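Photosystem II stability/assembly factor HCF136, chloroplastic (Cyanidioschyzon merolae, PDB 5OJ3) is probably essential for photosystem II biogenesis, being required to assemble an early intermediate that contains D2 and cytochrome b559. Local coordinates at residues Leu120-Lys128 against Arg169-Asp178; Leu213-Glu224 against Ile272-Tyr283. One frame throughout, in Å; residues are numbered along the deposited sequence.

Contact 1 (Leu120-Lys128 against Arg169-Asp178); sequences LFDIDFSQK and RFSNVSFSGD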
loop_
_atom_site.group_PDB
_atom_site.type_symbol
_atom_site.label_atom_id
_atom_site.label_comp_id
_atom_site.label_asym_id
_atom_site.label_seq_id
_atom_site.Cartn_x
_atom_site.Cartn_y
_atom_site.Cartn_z
ATOM N N LEU A 120 5.879 -5.092 -11.312
ATOM C CA LEU A 120 5.277 -3.777 -11.138
ATOM C C LEU A 120 5.001 -3.496 -9.665
ATOM O O LEU A 120 4.482 -4.358 -8.947
ATOM C CB LEU A 120 3.972 -3.704 -11.926
ATOM C CG LEU A 120 4.018 -4.228 -13.358
ATOM C CD1 LEU A 120 2.669 -4.072 -13.998
ATOM C CD2 LEU A 120 5.063 -3.509 -14.171
ATOM N N PHE A 121 5.352 -2.292 -9.210
ATOM C CA PHE A 121 5.223 -1.964 -7.798
ATOM C C PHE A 121 4.193 -0.895 -7.479
ATOM O O PHE A 121 3.580 -0.964 -6.411
ATOM C CB PHE A 121 6.577 -1.536 -7.225
ATOM C CG PHE A 121 7.345 -2.672 -6.645
ATOM C CD1 PHE A 121 7.874 -3.658 -7.459
ATOM C CD2 PHE A 121 7.482 -2.794 -5.272
ATOM C CE1 PHE A 121 8.565 -4.721 -6.917
ATOM C CE2 PHE A 121 8.158 -3.859 -4.726
ATOM C CZ PHE A 121 8.711 -4.824 -5.546
ATOM N N ASP A 122 3.985 0.089 -8.350
ATOM C CA ASP A 122 2.967 1.095 -8.077
ATOM C C ASP A 122 2.600 1.829 -9.357
ATOM O O ASP A 122 3.357 1.851 -10.332
ATOM C CB ASP A 122 3.422 2.096 -7.011
ATOM C CG ASP A 122 2.260 2.850 -6.392
ATOM O OD1 ASP A 122 1.104 2.425 -6.602
ATOM O OD2 ASP A 122 2.496 3.870 -5.710
ATOM N N ILE A 123 1.417 2.434 -9.326
ATOM C CA ILE A 123 0.887 3.236 -10.421
ATOM C C ILE A 123 0.060 4.360 -9.813
ATOM O O ILE A 123 -0.660 4.155 -8.831
ATOM C CB ILE A 123 0.065 2.365 -11.398
ATOM C CG1 ILE A 123 -0.419 3.180 -12.597
ATOM C CG2 ILE A 123 -1.097 1.684 -10.683
ATOM C CD1 ILE A 123 -1.127 2.347 -13.639
ATOM N N ASP A 124 0.177 5.559 -10.382
ATOM C CA ASP A 124 -0.619 6.690 -9.928
ATOM C C ASP A 124 -0.856 7.624 -11.106
ATOM O O ASP A 124 -0.132 7.587 -12.104
ATOM C CB ASP A 124 0.062 7.433 -8.767
ATOM C CG ASP A 124 -0.880 8.389 -8.048
ATOM O OD1 ASP A 124 -2.109 8.255 -8.218
ATOM O OD2 ASP A 124 -0.396 9.270 -7.308
ATOM N N PHE A 125 -1.877 8.471 -10.977
ATOM C CA PHE A 125 -2.333 9.306 -12.078
ATOM C C PHE A 125 -2.349 10.774 -11.673
ATOM O O PHE A 125 -2.730 11.116 -10.550
ATOM C CB PHE A 125 -3.729 8.877 -12.546
ATOM C CG PHE A 125 -3.722 7.658 -13.424
ATOM C CD1 PHE A 125 -3.545 7.774 -14.791
ATOM C CD2 PHE A 125 -3.880 6.395 -12.879
ATOM C CE1 PHE A 125 -3.528 6.654 -15.601
ATOM C CE2 PHE A 125 -3.866 5.271 -13.684
ATOM C CZ PHE A 125 -3.689 5.402 -15.047
ATOM N N SER A 126 -1.924 11.629 -12.603
ATOM C CA SER A 126 -1.980 13.073 -12.413
ATOM C C SER A 126 -3.406 13.548 -12.155
ATOM O O SER A 126 -4.368 13.023 -12.721
ATOM C CB SER A 126 -1.405 13.785 -13.636
ATOM O OG SER A 126 -1.927 15.098 -13.748
ATOM N N GLN A 127 -3.535 14.557 -11.288
ATOM C CA GLN A 127 -4.840 15.128 -10.976
ATOM C C GLN A 127 -5.310 16.111 -12.042
ATOM O O GLN A 127 -6.521 16.297 -12.213
ATOM C CB GLN A 127 -4.798 15.833 -9.621
ATOM C CG GLN A 127 -5.196 14.968 -8.442
ATOM C CD GLN A 127 -5.286 15.766 -7.158
ATOM O OE1 GLN A 127 -4.417 16.588 -6.864
ATOM N NE2 GLN A 127 -6.344 15.536 -6.389
ATOM N N LYS A 128 -4.381 16.742 -12.763
ATOM C CA LYS A 128 -4.753 17.759 -13.741
ATOM C C LYS A 128 -5.272 17.130 -15.028
ATOM O O LYS A 128 -6.247 17.626 -15.612
ATOM C CB LYS A 128 -3.549 18.672 -14.013
ATOM C CG LYS A 128 -3.453 19.249 -15.412
ATOM C CD LYS A 128 -2.780 20.613 -15.350
ATOM C CE LYS A 128 -1.975 20.913 -16.601
ATOM N NZ LYS A 128 -0.917 21.933 -16.343
ATOM N N ARG A 169 15.238 -0.360 -7.951
ATOM C CA ARG A 169 13.866 -0.834 -7.792
ATOM C C ARG A 169 13.014 0.329 -7.307
ATOM O O ARG A 169 13.297 0.909 -6.255
ATOM C CB ARG A 169 13.780 -1.998 -6.801
ATOM C CG ARG A 169 12.364 -2.235 -6.239
ATOM C CD ARG A 169 12.393 -2.774 -4.807
ATOM N NE ARG A 169 11.149 -2.525 -4.075
ATOM C CZ ARG A 169 10.865 -3.041 -2.879
ATOM N NH1 ARG A 169 11.730 -3.844 -2.278
ATOM N NH2 ARG A 169 9.717 -2.751 -2.280
ATOM N N PHE A 170 11.976 0.668 -8.065
ATOM C CA PHE A 170 11.133 1.820 -7.768
ATOM C C PHE A 170 9.903 1.365 -6.993
ATOM O O PHE A 170 9.089 0.590 -7.510
ATOM C CB PHE A 170 10.745 2.549 -9.051
ATOM C CG PHE A 170 11.859 3.370 -9.617
ATOM C CD1 PHE A 170 12.174 4.600 -9.066
ATOM C CD2 PHE A 170 12.616 2.899 -10.675
ATOM C CE1 PHE A 170 13.210 5.353 -9.572
ATOM C CE2 PHE A 170 13.653 3.648 -11.188
ATOM C CZ PHE A 170 13.952 4.874 -10.634
ATOM N N SER A 171 9.769 1.860 -5.761
ATOM C CA SER A 171 8.769 1.332 -4.840
ATOM C C SER A 171 7.389 1.928 -5.090
ATOM O O SER A 171 6.397 1.192 -5.154
ATOM C CB SER A 171 9.207 1.580 -3.396
ATOM O OG SER A 171 10.317 0.767 -3.061
ATOM N N ASN A 172 7.292 3.249 -5.226
ATOM C CA ASN A 172 5.978 3.847 -5.412
ATOM C C ASN A 172 6.103 5.184 -6.131
ATOM O O ASN A 172 7.189 5.756 -6.254
ATOM C CB ASN A 172 5.244 4.024 -4.075
ATOM C CG ASN A 172 6.137 4.568 -2.981
ATOM O OD1 ASN A 172 7.033 3.879 -2.492
ATOM N ND2 ASN A 172 5.894 5.811 -2.587
ATOM N N VAL A 173 4.952 5.673 -6.594
ATOM C CA VAL A 173 4.812 6.980 -7.221
ATOM C C VAL A 173 3.539 7.613 -6.670
ATOM O O VAL A 173 2.580 6.917 -6.323
ATOM C CB VAL A 173 4.773 6.880 -8.766
ATOM C CG1 VAL A 173 3.502 6.183 -9.236
ATOM C CG2 VAL A 173 4.905 8.257 -9.404
ATOM N N SER A 174 3.534 8.943 -6.572
ATOM C CA SER A 174 2.424 9.637 -5.927
ATOM C C SER A 174 2.270 11.038 -6.503
ATOM O O SER A 174 3.252 11.779 -6.600
ATOM C CB SER A 174 2.636 9.708 -4.410
ATOM O OG SER A 174 1.594 10.432 -3.782
ATOM N N PHE A 175 1.036 11.400 -6.855
ATOM C CA PHE A 175 0.723 12.663 -7.510
ATOM C C PHE A 175 -0.065 13.591 -6.592
ATOM O O PHE A 175 -0.884 13.150 -5.781
ATOM C CB PHE A 175 -0.097 12.438 -8.786
ATOM C CG PHE A 175 0.719 12.409 -10.045
ATOM C CD1 PHE A 175 1.068 13.586 -10.689
ATOM C CD2 PHE A 175 1.114 11.205 -10.600
ATOM C CE1 PHE A 175 1.810 13.561 -11.856
ATOM C CE2 PHE A 175 1.856 11.172 -11.766
ATOM C CZ PHE A 175 2.204 12.353 -12.396
ATOM N N SER A 176 0.195 14.891 -6.737
ATOM C CA SER A 176 -0.681 15.937 -6.218
ATOM C C SER A 176 -0.682 17.071 -7.231
ATOM O O SER A 176 0.373 17.651 -7.510
ATOM C CB SER A 176 -0.229 16.445 -4.848
ATOM O OG SER A 176 -1.050 17.514 -4.419
ATOM N N GLY A 177 -1.854 17.385 -7.775
ATOM C CA GLY A 177 -1.929 18.339 -8.863
ATOM C C GLY A 177 -1.301 17.763 -10.113
ATOM O O GLY A 177 -1.870 16.874 -10.752
ATOM N N ASP A 178 -0.125 18.271 -10.475
ATOM C CA ASP A 178 0.696 17.677 -11.521
ATOM C C ASP A 178 2.078 17.308 -10.998
ATOM O O ASP A 178 2.944 16.890 -11.778
ATOM C CB ASP A 178 0.804 18.632 -12.715
ATOM C CG ASP A 178 1.070 17.908 -14.018
ATOM O OD1 ASP A 178 0.293 16.991 -14.360
ATOM O OD2 ASP A 178 2.047 18.266 -14.705
#
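Strands 120-125 and 169-176 run nearly parallel, 18° apart and 5.3 Å between axes at closest approach, with Asp122 beside Asn172 and Asp124 beside Ser174. Two aspartates bridge them by gripping backbone amides: Asp122 OD2 accepts from Val173 N (3.2 Å), which comes from the anti side and tilted out of the carboxylate plane. Asp124, its CG anti to the backbone N (chi1 -166°), sets OD2 2.6 Å from Phe175 N. Beyond the strands Gln127 takes over, OE1 receiving Gly177 N on a lone pair at 2.8 Å while Gln127 N returns a bond to Gly177 O. Ser126 OG donates to Asp178 OD1 (3.0 Å), and Ser126 CB lies over the Phe175 ring, 4.0 Å from its centroid, a CH-pi contact. Replacing Phe175 by alanine is likely to leave Ser126 CB without that ring and open a gap toward Ala180. Phe121 CE2 and CZ lie over one face of the Arg169 guanidinium, the planes 41° apart. This is a seam between first strands of neighbouring propeller blades. Asp122 OD1 forms a salt bridge with Lys413 of strand 409-414; strands 133-137 and 179-185 pair antiparallel with 120-125 and 169-176, and strand 212-219 lies beyond 169-176.

Contact 2 (Leu213-Glu224 against Ile272-Tyr283); sequences LLVTALGPNCAE and IVSVSRDVHGNY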
loop_
_atom_site.group_PDB
_atom_site.type_symbol
_atom_site.label_atom_id
_atom_site.label_comp_id
_atom_site.label_asym_id
_atom_site.label_seq_id
_atom_site.Cartn_x
_atom_site.Cartn_y
_atom_site.Cartn_z
ATOM N N LEU A 213 10.038 4.086 2.397
ATOM C CA LEU A 213 9.064 3.028 2.184
ATOM C C LEU A 213 7.771 3.515 1.554
ATOM O O LEU A 213 7.165 2.777 0.774
ATOM C CB LEU A 213 8.742 2.330 3.515
ATOM C CG LEU A 213 7.902 1.054 3.457
ATOM C CD1 LEU A 213 8.534 0.048 2.513
ATOM C CD2 LEU A 213 7.755 0.460 4.845
ATOM N N LEU A 214 7.340 4.736 1.859
ATOM C CA LEU A 214 6.093 5.268 1.323
ATOM C C LEU A 214 6.210 6.779 1.235
ATOM O O LEU A 214 6.500 7.437 2.239
ATOM C CB LEU A 214 4.905 4.874 2.204
ATOM C CG LEU A 214 3.515 5.290 1.723
ATOM C CD1 LEU A 214 3.181 4.621 0.399
ATOM C CD2 LEU A 214 2.463 4.967 2.775
ATOM N N VAL A 215 5.997 7.324 0.042
ATOM C CA VAL A 215 5.876 8.763 -0.144
ATOM C C VAL A 215 4.442 9.060 -0.557
ATOM O O VAL A 215 3.779 8.246 -1.213
ATOM C CB VAL A 215 6.888 9.317 -1.174
ATOM C CG1 VAL A 215 6.392 9.119 -2.601
ATOM C CG2 VAL A 215 7.171 10.790 -0.903
ATOM N N THR A 216 3.949 10.222 -0.137
ATOM C CA THR A 216 2.574 10.626 -0.409
ATOM C C THR A 216 2.569 12.114 -0.716
ATOM O O THR A 216 2.975 12.923 0.124
ATOM C CB THR A 216 1.651 10.319 0.778
ATOM O OG1 THR A 216 2.036 9.078 1.384
ATOM C CG2 THR A 216 0.205 10.227 0.317
ATOM N N ALA A 217 2.117 12.472 -1.915
ATOM C CA ALA A 217 2.104 13.865 -2.335
ATOM C C ALA A 217 0.930 14.592 -1.691
ATOM O O ALA A 217 -0.218 14.146 -1.789
ATOM C CB ALA A 217 2.026 13.957 -3.858
ATOM N N LEU A 218 1.224 15.717 -1.032
ATOM C CA LEU A 218 0.237 16.432 -0.233
ATOM C C LEU A 218 -0.245 17.729 -0.859
ATOM O O LEU A 218 -1.284 18.249 -0.438
ATOM C CB LEU A 218 0.810 16.764 1.151
ATOM C CG LEU A 218 1.304 15.641 2.062
ATOM C CD1 LEU A 218 1.337 16.135 3.498
ATOM C CD2 LEU A 218 0.428 14.404 1.942
ATOM N N GLY A 219 0.470 18.257 -1.841
ATOM C CA GLY A 219 0.180 19.561 -2.386
ATOM C C GLY A 219 1.428 20.166 -2.986
ATOM O O GLY A 219 2.441 19.483 -3.175
ATOM N N PRO A 220 1.380 21.457 -3.301
ATOM C CA PRO A 220 2.548 22.117 -3.905
ATOM C C PRO A 220 3.770 22.016 -3.005
ATOM O O PRO A 220 3.763 22.478 -1.860
ATOM C CB PRO A 220 2.084 23.567 -4.075
ATOM C CG PRO A 220 0.589 23.484 -4.103
ATOM C CD PRO A 220 0.235 22.373 -3.166
ATOM N N ASN A 221 4.823 21.386 -3.531
ATOM C CA ASN A 221 6.115 21.254 -2.857
ATOM C C ASN A 221 6.001 20.558 -1.502
ATOM O O ASN A 221 6.863 20.737 -0.636
ATOM C CB ASN A 221 6.787 22.623 -2.690
ATOM C CG ASN A 221 6.695 23.476 -3.943
ATOM O OD1 ASN A 221 6.963 23.008 -5.050
ATOM N ND2 ASN A 221 6.304 24.736 -3.774
ATOM N N CYS A 222 4.960 19.751 -1.303
ATOM C CA CYS A 222 4.655 19.163 -0.006
ATOM C C CYS A 222 4.465 17.662 -0.161
ATOM O O CYS A 222 3.767 17.215 -1.077
ATOM C CB CYS A 222 3.399 19.805 0.596
ATOM S SG CYS A 222 3.049 19.347 2.308
ATOM N N ALA A 223 5.081 16.888 0.732
ATOM C CA ALA A 223 4.995 15.435 0.672
ATOM C C ALA A 223 5.405 14.845 2.014
ATOM O O ALA A 223 6.247 15.404 2.721
ATOM C CB ALA A 223 5.875 14.864 -0.445
ATOM N N GLU A 224 4.804 13.705 2.350
ATOM C CA GLU A 224 5.121 12.969 3.567
ATOM C C GLU A 224 5.777 11.642 3.214
ATOM O O GLU A 224 5.266 10.897 2.372
ATOM C CB GLU A 224 3.871 12.730 4.415
ATOM C CG GLU A 224 3.433 13.936 5.233
ATOM C CD GLU A 224 2.249 13.633 6.132
ATOM O OE1 GLU A 224 1.785 12.473 6.131
ATOM O OE2 GLU A 224 1.780 14.553 6.837
ATOM N N ILE A 272 9.200 -2.222 9.622
ATOM C CA ILE A 272 7.765 -2.373 9.427
ATOM C C ILE A 272 7.486 -2.692 7.962
ATOM O O ILE A 272 8.318 -2.470 7.079
ATOM C CB ILE A 272 6.979 -1.129 9.889
ATOM C CG1 ILE A 272 7.198 0.037 8.925
ATOM C CG2 ILE A 272 7.357 -0.757 11.319
ATOM C CD1 ILE A 272 6.546 1.328 9.371
ATOM N N VAL A 273 6.282 -3.212 7.713
ATOM C CA VAL A 273 5.897 -3.733 6.407
ATOM C C VAL A 273 4.471 -3.264 6.135
ATOM O O VAL A 273 3.695 -3.004 7.056
ATOM C CB VAL A 273 6.016 -5.284 6.358
ATOM C CG1 VAL A 273 5.335 -5.886 5.127
ATOM C CG2 VAL A 273 7.479 -5.720 6.446
ATOM N N SER A 274 4.135 -3.143 4.848
ATOM C CA SER A 274 2.754 -2.961 4.398
ATOM C C SER A 274 2.134 -1.704 5.011
ATOM O O SER A 274 1.094 -1.741 5.671
ATOM C CB SER A 274 1.908 -4.198 4.716
ATOM O OG SER A 274 0.532 -3.944 4.500
ATOM N N VAL A 275 2.797 -0.588 4.770
ATOM C CA VAL A 275 2.369 0.695 5.308
ATOM C C VAL A 275 1.518 1.394 4.263
ATOM O O VAL A 275 1.864 1.432 3.076
ATOM C CB VAL A 275 3.580 1.557 5.704
ATOM C CG1 VAL A 275 3.137 2.744 6.557
ATOM C CG2 VAL A 275 4.606 0.713 6.420
ATOM N N SER A 276 0.405 1.957 4.714
ATOM C CA SER A 276 -0.522 2.668 3.852
ATOM C C SER A 276 -1.015 3.890 4.600
ATOM O O SER A 276 -1.045 3.911 5.836
ATOM C CB SER A 276 -1.701 1.793 3.419
ATOM O OG SER A 276 -2.548 1.505 4.515
ATOM N N ARG A 277 -1.416 4.901 3.839
ATOM C CA ARG A 277 -1.902 6.148 4.400
ATOM C C ARG A 277 -3.391 6.305 4.127
ATOM O O ARG A 277 -3.880 5.995 3.035
ATOM C CB ARG A 277 -1.143 7.357 3.837
ATOM C CG ARG A 277 -1.425 8.614 4.641
ATOM C CD ARG A 277 -0.422 9.695 4.347
ATOM N NE ARG A 277 -0.880 11.021 4.708
ATOM C CZ ARG A 277 -1.868 11.682 4.127
ATOM N NH1 ARG A 277 -2.507 11.182 3.085
ATOM N NH2 ARG A 277 -2.171 12.886 4.567
ATOM N N ASP A 278 -4.092 6.810 5.128
ATOM C CA ASP A 278 -5.529 6.982 5.117
ATOM C C ASP A 278 -5.888 8.297 4.420
ATOM O O ASP A 278 -5.032 9.143 4.141
ATOM C CB ASP A 278 -6.024 6.953 6.569
ATOM C CG ASP A 278 -7.489 7.254 6.713
ATOM O OD1 ASP A 278 -8.292 6.304 6.709
ATOM O OD2 ASP A 278 -7.838 8.446 6.846
ATOM N N VAL A 279 -7.179 8.464 4.128
ATOM C CA VAL A 279 -7.616 9.650 3.413
ATOM C C VAL A 279 -7.532 10.885 4.298
ATOM O O VAL A 279 -7.451 12.008 3.786
ATOM C CB VAL A 279 -9.034 9.419 2.859
ATOM C CG1 VAL A 279 -10.099 9.760 3.892
ATOM C CG2 VAL A 279 -9.231 10.180 1.577
ATOM N N HIS A 280 -7.545 10.709 5.618
ATOM C CA HIS A 280 -7.382 11.797 6.574
ATOM C C HIS A 280 -5.983 11.847 7.179
ATOM O O HIS A 280 -5.780 12.527 8.190
ATOM C CB HIS A 280 -8.437 11.699 7.682
ATOM C CG HIS A 280 -9.837 11.556 7.169
ATOM N ND1 HIS A 280 -10.533 10.368 7.220
ATOM C CD2 HIS A 280 -10.668 12.456 6.592
ATOM C CE1 HIS A 280 -11.737 10.544 6.702
ATOM N NE2 HIS A 280 -11.841 11.799 6.308
ATOM N N GLY A 281 -5.019 11.150 6.584
ATOM C CA GLY A 281 -3.648 11.185 7.049
ATOM C C GLY A 281 -3.290 10.179 8.118
ATOM O O GLY A 281 -2.182 10.255 8.664
ATOM N N ASN A 282 -4.178 9.240 8.433
ATOM C CA ASN A 282 -3.844 8.170 9.358
ATOM C C ASN A 282 -2.942 7.154 8.669
ATOM O O ASN A 282 -3.054 6.907 7.466
ATOM C CB ASN A 282 -5.102 7.471 9.875
ATOM C CG ASN A 282 -5.979 8.380 10.708
ATOM O OD1 ASN A 282 -5.539 9.422 11.186
ATOM N ND2 ASN A 282 -7.232 7.984 10.888
ATOM N N TYR A 283 -2.022 6.583 9.438
ATOM C CA TYR A 283 -1.136 5.542 8.939
ATOM C C TYR A 283 -1.436 4.218 9.627
ATOM O O TYR A 283 -1.793 4.177 10.808
ATOM C CB TYR A 283 0.331 5.908 9.174
ATOM C CG TYR A 283 0.888 6.960 8.247
ATOM C CD1 TYR A 283 1.253 6.649 6.946
ATOM C CD2 TYR A 283 1.048 8.268 8.678
ATOM C CE1 TYR A 283 1.765 7.616 6.102
ATOM C CE2 TYR A 283 1.555 9.240 7.844
ATOM C CZ TYR A 283 1.923 8.910 6.562
ATOM O OH TYR A 283 2.430 9.883 5.726
#
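A single carboxylate oxygen, Glu224 OE1, serves two side chains of 272-283 at once: it accepts the Tyr283 hydroxyl, with OH 2.7 Å away, and makes a longer, weak salt-bridge contact of 3.4 Å with Arg277 NE. The hydroxyl comes to the anti side of OE1, close to the carboxylate plane, whereas the guanidinium stands almost perpendicular to that plane, at 81°. The nearby positive charge and the donated hydroxyl would probably favour the ionised carboxylate. Arg277 CG lies over one face of the Tyr283 ring, and the chain, extended from there to NE, carries the guanidinium past the phenol. Leu218 CD2 covers one face of the guanidinium, 4.0 Å from Arg277 NH2, and Gly281 CA covers the opposite face; Thr216 flanks the chain, its OG1 3.9 Å from Arg277 CD. The rest is mostly leucine and valine packing. Leu214, with CG anti to the backbone N (chi1 -176°), sends CD2 to the edge of the Tyr283 ring, 4.3 Å from CE1, and to within 3.6 Å of Val275 O. Leu213 CD2 meets Val275 CG2 at 3.5 Å and also Ile272, touching residues after and before the corner at Ser274. Strands 213-219 and 275-277 point the same way, 12° apart, but with axes 7.6 Å from each other they are joined by side chains and not by backbone hydrogen bonds. Each pairs with an antiparallel partner, 222-227 or 283-287. Such side-chain packing between inner strands is typical of neighbouring blades around the central pore of a beta-propeller, here a seven-bladed one.

Contacts 1 and 2 lie in series along the chain, their centres about 12 Å apart, and both join the inner part of one blade to that of the next; contact 2 also draws on the second strands, 222-227 and 283-287. Strands 120-125, 169-176, 212-219 and 275-277 thus follow one another round part of the propeller torus. The intervening interface, between 169-176 and 212-219, ties the two contacts directly: Ser174 OG and Ala217 N are 2.8 Å apart, a probable hydrogen bond. The two seams differ in width: strand axes approach to 5.3 Å in contact 1, which buries 712 Å², and to 7.6 Å in contact 2, which buries 410 Å².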